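Local atomic coordinates of transcriptional repressor PagR (Bacillus anthracis, PDB entry 2ZKZ), a protein that represses expression of the pagA and atxA genes of Bacillus anthracis as a dimeric DNA-binding transcription factor of the ArsR family. Residues K22-P27 with P86-I91; L30-E35 with K68-N73. All coordinates share one frame; numbering follows the deposited sequence.

Contact 1 (K22-P27 with P86-I91); sequences KTMAHP and PKVEGI
Met-24, a selenomethionine, reaches across to Val-88 and Ile-91 on the helix that begins at Pro-86. Just before it, Thr-23 turns its hydroxyl back to Glu-19 O within its own helix and packs on Val-69. Met-24 closes that helix and alone carries this side of the contact. Its side chain runs straight out through SE (chi2 175°) and then bends at chi3 (67°), which brings the methyl CE against the side chains of both Val-88 and Ile-91. Met-24 CE lies 4.0 Å from Ile-91 CG2 and 4.2 Å from Val-88 CG1. Met-24 SE lies 4.1 Å from Ile-91 CD1. Ile-91 therefore meets the end of Met-24 with both of its branches, and the two side chains cross at a slant. Leu-30 and Val-69 also cover Met-24. Ala-25 then leaves the helix as the centre of an inverse gamma turn, and it packs on Ala-18 of the second subunit. His-26 takes the N-cap position of the next helix, which Pro-27 starts. The contact joins the N-terminal and C-terminal helices of the ArsR-type domain. All three touching side chains are buried and apolar, so they meet by dispersion and hydrophobic packing, without directional bonds.

Contact 2 (L30-E35 with K68-N73); sequences LKIVNE and KVLKRN
Val-33 touches Val-69 and Leu-70, while Ile-32 touches Leu-70 alone. The contact belongs to the winged helix-turn-helix fold of the ArsR family. Helix 27-39 here packs against the loop that leads into strand 71-75, the first strand of the beta hairpin, or wing. Val-33 and Val-69 cross at about a right angle. Val-33 CG2 stands 3.9 Å from Val-69 CG1. In Val-69 that methyl lies opposite the backbone N (chi1 178°), which directs it at the helix. Leu-70 is forked over the same helix face. Leu-70 CD1 comes to 4.2 Å from Val-33 CG2, and the two side chains meet obliquely. The other branch goes to Ile-32, whose side chain lies nearly perpendicular to that of Leu-70. The chi angles of Leu-70 (-92° and 27°) are away from the usual staggered values; this places one methyl on Val-33 and the other on Ile-32. Met-65 of helix 55-65 touches both Ile-32 and Leu-70. That helix lies largely in the predicted helix-turn-helix motif, so the contact is next to the probable DNA-binding unit. Val-88 of the C-terminal helix covers Val-69. Beyond the loop, Lys-71 and Asn-73 pair with Ser-82 and Tyr-80 of the hairpin's other strand. At the Ile-32 end, the closest approach is between methyls, Ile-32 CG2 to Leu-70 CD2 at 4.0 Å.

Overall arrangement
The centres of the two contacts are about 8 Å apart, and both lie in one continuous hydrophobic core. Contact 2 sits almost at the centre of the chain. It is nested in sequence inside the loop that contact 1 closes. Helix 14-24 leads directly into helix 27-39, so the first segments are close neighbours along the chain. The two contacts also touch in space: Val-88 CG1 packs 3.7 Å from Val-33 CG1. Together they tie helices 14-24, 27-39 and 86-95 to the base of the hairpin. Segments of both contacts touch the second subunit, and contact 2 also touches helix 55-65, largely in the predicted DNA-binding motif. This is consistent with a dimeric DNA-binding repressor.

Contact 1 (K22-P27 with P86-I91)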
# COMPACT_ATOMS: atom_id res chain seq x y z
N LYS A 22 2.33 3.94 1.98
CA LYS A 22 1.99 4.80 3.11
C LYS A 22 1.12 5.98 2.67
O LYS A 22 0.13 6.31 3.33
CB LYS A 22 3.26 5.32 3.78
CG LYS A 22 3.00 6.21 5.00
CD LYS A 22 4.29 6.88 5.48
CE LYS A 22 4.04 7.81 6.65
NZ LYS A 22 3.62 7.04 7.86
N THR A 23 1.48 6.59 1.55
CA THR A 23 0.74 7.74 1.03
C THR A 23 -0.67 7.38 0.58
O THR A 23 -1.58 8.20 0.66
CB THR A 23 1.52 8.41 -0.14
OG1 THR A 23 2.85 8.72 0.29
CG2 THR A 23 0.83 9.72 -0.57
N MSE A 24 -0.86 6.15 0.10
CA MSE A 24 -2.18 5.68 -0.34
C MSE A 24 -2.99 5.06 0.80
O MSE A 24 -4.18 4.78 0.64
CB MSE A 24 -2.04 4.60 -1.43
CG MSE A 24 -1.31 5.01 -2.72
SE MSE A 24 -1.10 3.48 -3.92
CE MSE A 24 -2.96 3.22 -4.37
N ALA A 25 -2.36 4.83 1.95
CA ALA A 25 -3.02 4.17 3.08
C ALA A 25 -4.07 4.96 3.87
O ALA A 25 -4.02 5.00 5.10
CB ALA A 25 -1.95 3.61 4.03
N HIS A 26 -5.03 5.54 3.17
CA HIS A 26 -6.10 6.32 3.78
C HIS A 26 -7.35 6.07 2.93
O HIS A 26 -7.29 6.18 1.70
CB HIS A 26 -5.76 7.82 3.76
CG HIS A 26 -4.55 8.17 4.57
ND1 HIS A 26 -4.63 8.51 5.90
CD2 HIS A 26 -3.24 8.20 4.24
CE1 HIS A 26 -3.41 8.73 6.37
NE2 HIS A 26 -2.55 8.55 5.38
N PRO A 27 -8.48 5.74 3.56
CA PRO A 27 -9.74 5.47 2.86
C PRO A 27 -10.12 6.47 1.76
O PRO A 27 -10.39 6.08 0.62
CB PRO A 27 -10.77 5.46 3.99
CG PRO A 27 -9.99 4.88 5.11
CD PRO A 27 -8.67 5.62 5.02
N PRO A 86 2.54 3.63 -13.01
CA PRO A 86 2.02 2.29 -13.30
C PRO A 86 1.69 1.50 -12.04
O PRO A 86 0.70 0.77 -11.99
CB PRO A 86 3.16 1.64 -14.09
CG PRO A 86 3.84 2.81 -14.73
CD PRO A 86 3.87 3.82 -13.62
N LYS A 87 2.53 1.64 -11.01
CA LYS A 87 2.32 0.91 -9.76
C LYS A 87 1.01 1.32 -9.08
O LYS A 87 0.29 0.47 -8.55
CB LYS A 87 3.50 1.14 -8.81
CG LYS A 87 4.80 0.51 -9.28
CD LYS A 87 5.84 0.55 -8.16
CE LYS A 87 7.13 -0.17 -8.55
NZ LYS A 87 7.81 0.49 -9.69
N VAL A 88 0.71 2.61 -9.10
CA VAL A 88 -0.51 3.12 -8.50
C VAL A 88 -1.73 2.54 -9.21
O VAL A 88 -2.66 2.06 -8.56
CB VAL A 88 -0.58 4.66 -8.56
CG1 VAL A 88 -1.92 5.14 -8.01
CG2 VAL A 88 0.56 5.26 -7.76
N GLU A 89 -1.72 2.58 -10.53
CA GLU A 89 -2.85 2.04 -11.30
C GLU A 89 -2.98 0.55 -11.02
O GLU A 89 -4.08 0.04 -10.82
CB GLU A 89 -2.65 2.26 -12.80
CG GLU A 89 -3.77 1.66 -13.64
CD GLU A 89 -3.64 1.97 -15.12
OE1 GLU A 89 -2.56 1.69 -15.69
OE2 GLU A 89 -4.61 2.47 -15.72
N GLY A 90 -1.84 -0.15 -11.01
CA GLY A 90 -1.86 -1.58 -10.76
C GLY A 90 -2.45 -1.92 -9.40
O GLY A 90 -3.23 -2.87 -9.28
N ILE A 91 -2.10 -1.15 -8.38
CA ILE A 91 -2.59 -1.40 -7.03
C ILE A 91 -4.07 -1.11 -6.88
O ILE A 91 -4.79 -1.88 -6.25
CB ILE A 91 -1.82 -0.55 -5.98
CG1 ILE A 91 -0.36 -1.00 -5.91
CG2 ILE A 91 -2.48 -0.72 -4.61
CD1 ILE A 91 0.52 -0.08 -5.07

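Contact 2 (L30-E35 with K68-N73)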
# COMPACT_ATOMS: atom_id res chain seq x y z
N LEU A 30 -7.75 6.39 -1.17
CA LEU A 30 -7.97 5.27 -2.07
C LEU A 30 -9.18 5.60 -2.96
O LEU A 30 -9.21 5.24 -4.13
CB LEU A 30 -8.20 3.97 -1.29
CG LEU A 30 -6.94 3.42 -0.61
CD1 LEU A 30 -7.29 2.19 0.24
CD2 LEU A 30 -5.90 3.06 -1.67
N LYS A 31 -10.17 6.30 -2.39
CA LYS A 31 -11.35 6.69 -3.16
C LYS A 31 -10.93 7.62 -4.29
O LYS A 31 -11.39 7.47 -5.42
CB LYS A 31 -12.35 7.44 -2.28
CG LYS A 31 -13.27 6.57 -1.46
CD LYS A 31 -14.63 7.26 -1.29
CE LYS A 31 -15.29 7.48 -2.65
NZ LYS A 31 -16.67 8.02 -2.56
N ILE A 32 -10.09 8.59 -3.97
CA ILE A 32 -9.62 9.54 -4.97
C ILE A 32 -8.91 8.81 -6.10
O ILE A 32 -9.18 9.05 -7.27
CB ILE A 32 -8.66 10.58 -4.33
CG1 ILE A 32 -9.45 11.47 -3.36
CG2 ILE A 32 -7.97 11.41 -5.41
CD1 ILE A 32 -8.60 12.48 -2.58
N VAL A 33 -8.00 7.90 -5.75
CA VAL A 33 -7.28 7.16 -6.78
C VAL A 33 -8.24 6.33 -7.64
O VAL A 33 -8.10 6.28 -8.87
CB VAL A 33 -6.21 6.22 -6.17
CG1 VAL A 33 -5.55 5.39 -7.26
CG2 VAL A 33 -5.18 7.04 -5.42
N ASN A 34 -9.20 5.67 -7.00
CA ASN A 34 -10.17 4.87 -7.74
C ASN A 34 -10.94 5.75 -8.74
O ASN A 34 -11.14 5.38 -9.89
CB ASN A 34 -11.17 4.22 -6.78
CG ASN A 34 -12.05 3.19 -7.46
OD1 ASN A 34 -13.27 3.24 -7.38
ND2 ASN A 34 -11.41 2.24 -8.15
N GLU A 35 -11.35 6.93 -8.28
CA GLU A 35 -12.09 7.86 -9.15
C GLU A 35 -11.26 8.31 -10.35
O GLU A 35 -11.77 8.41 -11.46
CB GLU A 35 -12.55 9.08 -8.35
CG GLU A 35 -13.65 8.80 -7.34
CD GLU A 35 -14.90 8.22 -7.96
OE1 GLU A 35 -15.27 8.63 -9.09
OE2 GLU A 35 -15.54 7.36 -7.32
N LYS A 68 3.85 11.81 -5.68
CA LYS A 68 4.17 10.46 -5.24
C LYS A 68 3.15 9.47 -5.79
O LYS A 68 3.50 8.44 -6.34
CB LYS A 68 4.17 10.38 -3.71
CG LYS A 68 5.28 11.17 -3.03
CD LYS A 68 5.19 11.04 -1.52
CE LYS A 68 6.32 11.79 -0.83
NZ LYS A 68 6.18 11.75 0.65
N VAL A 69 1.88 9.81 -5.63
CA VAL A 69 0.80 8.94 -6.07
C VAL A 69 0.05 9.51 -7.27
O VAL A 69 -0.34 8.77 -8.18
CB VAL A 69 -0.21 8.73 -4.92
CG1 VAL A 69 -1.37 7.87 -5.38
CG2 VAL A 69 0.49 8.10 -3.72
N LEU A 70 -0.13 10.83 -7.28
CA LEU A 70 -0.85 11.51 -8.34
C LEU A 70 -0.02 12.55 -9.09
O LEU A 70 0.96 13.08 -8.57
CB LEU A 70 -2.08 12.21 -7.74
CG LEU A 70 -3.44 11.50 -7.70
CD1 LEU A 70 -3.28 10.00 -7.66
CD2 LEU A 70 -4.22 12.01 -6.50
N LYS A 71 -0.44 12.83 -10.32
CA LYS A 71 0.23 13.81 -11.15
C LYS A 71 -0.67 15.04 -11.28
O LYS A 71 -1.86 14.93 -11.55
CB LYS A 71 0.49 13.23 -12.54
CG LYS A 71 1.34 14.12 -13.43
CD LYS A 71 1.59 13.48 -14.78
CE LYS A 71 2.80 14.10 -15.46
NZ LYS A 71 2.77 15.59 -15.38
N ARG A 72 -0.10 16.22 -11.06
CA ARG A 72 -0.87 17.45 -11.20
C ARG A 72 -0.62 17.96 -12.62
O ARG A 72 0.52 18.02 -13.08
CB ARG A 72 -0.43 18.50 -10.18
CG ARG A 72 -1.23 19.79 -10.28
CD ARG A 72 -0.87 20.77 -9.17
NE ARG A 72 0.55 21.12 -9.19
CZ ARG A 72 1.15 21.87 -8.27
NH1 ARG A 72 0.45 22.35 -7.25
NH2 ARG A 72 2.45 22.12 -8.36
N ASN A 73 -1.70 18.31 -13.31
CA ASN A 73 -1.62 18.80 -14.69
C ASN A 73 -2.31 20.15 -14.83
O ASN A 73 -3.27 20.46 -14.12
CB ASN A 73 -2.32 17.83 -15.64
CG ASN A 73 -1.79 16.42 -15.55
OD1 ASN A 73 -0.83 16.07 -16.23
ND2 ASN A 73 -2.41 15.60 -14.70